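PDB 6SYN: peptidoglycan D,D-transpeptidase FtsI from Yersinia pestis, which probably cross-links peptidoglycan strands as a class B penicillin-binding protein with D,D-transpeptidase activity, and is covalently inhibited by beta-lactam antibiotics as its family is. Local coordinates for residues A[277-280]-A[285-288]. Numbering follows the deposited sequence.
Sequences LPYF and QIKD
Tyr279 and Ile286 face each other as an antiparallel hydrogen-bonded pair, joined by both of their backbone bonds. Ile286 N donates to Tyr279 O at 3.0 Å, and Tyr279 N returns a hydrogen bond to Ile286 O at 3.3 Å. Their side chains run alongside one another off the same face of the hairpin. With CG set between its own backbone N and carbonyl carbon (chi1 80°), the tyrosine ring brings CE1 to 3.9 Å from Ile286 CB. Beyond this pair the phenol OH bonds to Ser310 OG, Lys311 makes a cation-pi contact with the ring, and Val307 touches both side chains, so this face rests on helix 306-314.

Phe280 and Gln285, the next, non-hydrogen-bonded pair, project from the other face. Gln285 CG lies over one face of the phenyl ring, and Phe280 CE1 comes to 3.7 Å from Gln285 CB. The amide, though its plane is only 19° from that of the ring, lies farther off and does not stack on it. Extended beyond CG, the glutamine carries OE1 to 3.5 Å from Pro278 CB, which also meets Lys287 CB at 4.0 Å. This is a two-stranded beta hairpin on the surface of the transpeptidase domain, one face turned to the helix that begins at the ligand-pocket residue Asn306.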
ATOM      1  N   LEU A 277      11.594   9.618 -32.355  1.00 13.94           N
ATOM      2  CA  LEU A 277      11.396   8.526 -33.347  1.00 13.95           C
ATOM      3  C   LEU A 277      12.055   7.248 -32.832  1.00 14.01           C
ATOM      4  O   LEU A 277      12.975   7.305 -32.020  1.00 13.82           O
ATOM      5  CB  LEU A 277      11.981   8.950 -34.697  1.00 13.88           C
ATOM      6  CG  LEU A 277      11.236  10.086 -35.394  1.00 13.97           C
ATOM      7  CD1 LEU A 277      12.068  10.668 -36.527  1.00 14.05           C
ATOM      8  CD2 LEU A 277       9.883   9.614 -35.907  1.00 13.97           C
ATOM      9  N   PRO A 278      11.606   6.054 -33.289  1.00 13.94           N
ATOM     10  CA  PRO A 278      12.232   4.794 -32.888  1.00 13.87           C
ATOM     11  C   PRO A 278      13.716   4.787 -33.271  1.00 13.85           C
ATOM     12  O   PRO A 278      14.026   5.271 -34.341  1.00 13.75           O
ATOM     13  CB  PRO A 278      11.472   3.729 -33.687  1.00 14.00           C
ATOM     14  CG  PRO A 278      10.150   4.390 -34.019  1.00 13.99           C
ATOM     15  CD  PRO A 278      10.487   5.852 -34.221  1.00 13.86           C
ATOM     16  N   TYR A 279      14.582   4.286 -32.386  1.00 13.96           N
ATOM     17  CA  TYR A 279      16.039   4.127 -32.639  1.00 13.92           C
ATOM     18  C   TYR A 279      16.543   2.875 -31.919  1.00 14.51           C
ATOM     19  O   TYR A 279      15.755   2.231 -31.185  1.00 14.40           O
ATOM     20  CB  TYR A 279      16.805   5.394 -32.254  1.00 13.63           C
ATOM     21  CG  TYR A 279      17.102   5.582 -30.787  1.00 13.39           C
ATOM     22  CD1 TYR A 279      16.084   5.700 -29.854  1.00 13.26           C
ATOM     23  CD2 TYR A 279      18.408   5.694 -30.334  1.00 13.17           C
ATOM     24  CE1 TYR A 279      16.357   5.901 -28.509  1.00 13.17           C
ATOM     25  CE2 TYR A 279      18.698   5.891 -28.993  1.00 13.14           C
ATOM     26  CZ  TYR A 279      17.668   5.996 -28.076  1.00 13.23           C
ATOM     27  OH  TYR A 279      17.947   6.198 -26.753  1.00 13.20           O
ATOM     28  N   PHE A 280      17.811   2.525 -32.158  1.00 14.94           N
ATOM     29  CA  PHE A 280      18.438   1.281 -31.649  1.00 15.20           C
ATOM     30  C   PHE A 280      19.463   1.628 -30.566  1.00 15.18           C
ATOM     31  O   PHE A 280      20.180   2.648 -30.664  1.00 15.02           O
ATOM     32  CB  PHE A 280      19.026   0.444 -32.789  1.00 15.48           C
ATOM     33  CG  PHE A 280      18.003  -0.338 -33.579  1.00 15.74           C
ATOM     34  CD1 PHE A 280      17.349  -1.423 -33.017  1.00 15.91           C
ATOM     35  CD2 PHE A 280      17.694   0.008 -34.888  1.00 15.99           C
ATOM     36  CE1 PHE A 280      16.408  -2.141 -33.744  1.00 16.24           C
ATOM     37  CE2 PHE A 280      16.754  -0.711 -35.614  1.00 16.02           C
ATOM     38  CZ  PHE A 280      16.112  -1.783 -35.041  1.00 16.17           C
ATOM     39  N   GLN A 285      15.322  -2.165 -30.144  1.00 24.41           N
ATOM     40  CA  GLN A 285      14.542  -0.969 -30.569  1.00 24.90           C
ATOM     41  C   GLN A 285      13.867  -0.332 -29.346  1.00 24.66           C
ATOM     42  O   GLN A 285      13.052  -1.013 -28.706  1.00 24.47           O
ATOM     43  CB  GLN A 285      13.484  -1.337 -31.618  1.00 25.00           C
ATOM     44  CG  GLN A 285      12.986  -0.138 -32.420  1.00 24.93           C
ATOM     45  CD  GLN A 285      11.863  -0.454 -33.379  1.00 24.82           C
ATOM     46  OE1 GLN A 285      11.555   0.330 -34.273  1.00 24.80           O
ATOM     47  NE2 GLN A 285      11.227  -1.602 -33.198  1.00 24.31           N
ATOM     48  N   ILE A 286      14.200   0.924 -29.034  1.00 24.74           N
ATOM     49  CA  ILE A 286      13.387   1.788 -28.130  1.00 24.79           C
ATOM     50  C   ILE A 286      12.357   2.490 -29.017  1.00 25.05           C
ATOM     51  O   ILE A 286      12.773   3.327 -29.838  1.00 24.78           O
ATOM     52  CB  ILE A 286      14.232   2.816 -27.345  1.00 24.59           C
ATOM     53  CG1 ILE A 286      15.557   2.249 -26.825  1.00 24.38           C
ATOM     54  CG2 ILE A 286      13.404   3.424 -26.222  1.00 24.60           C
ATOM     55  CD1 ILE A 286      15.408   1.208 -25.750  1.00 24.45           C
ATOM     56  N   LYS A 287      11.077   2.134 -28.895  1.00 26.08           N
ATOM     57  CA  LYS A 287       9.975   2.867 -29.572  1.00 27.12           C
ATOM     58  C   LYS A 287       8.910   3.243 -28.540  1.00 26.46           C
ATOM     59  O   LYS A 287       8.829   2.591 -27.473  1.00 26.37           O
ATOM     60  CB  LYS A 287       9.404   2.071 -30.752  1.00 28.24           C
ATOM     61  CG  LYS A 287       8.679   0.776 -30.411  1.00 29.36           C
ATOM     62  CD  LYS A 287       7.635   0.406 -31.448  1.00 30.23           C
ATOM     63  CE  LYS A 287       6.952  -0.918 -31.176  1.00 30.64           C
ATOM     64  NZ  LYS A 287       5.854  -1.167 -32.140  1.00 31.05           N
ATOM     65  N   ASP A 288       8.144   4.282 -28.861  1.00 25.89           N
ATOM     66  CA  ASP A 288       7.065   4.827 -28.005  1.00 26.23           C
ATOM     67  C   ASP A 288       5.732   4.222 -28.452  1.00 26.75           C
ATOM     68  O   ASP A 288       5.610   3.833 -29.633  1.00 26.57           O
ATOM     69  CB  ASP A 288       7.061   6.355 -28.059  1.00 26.20           C
ATOM     70  CG  ASP A 288       8.152   6.999 -27.223  1.00 25.97           C
ATOM     71  OD1 ASP A 288       8.711   6.310 -26.356  1.00 25.99           O
ATOM     72  OD2 ASP A 288       8.427   8.190 -27.445  1.00 26.58           O
TER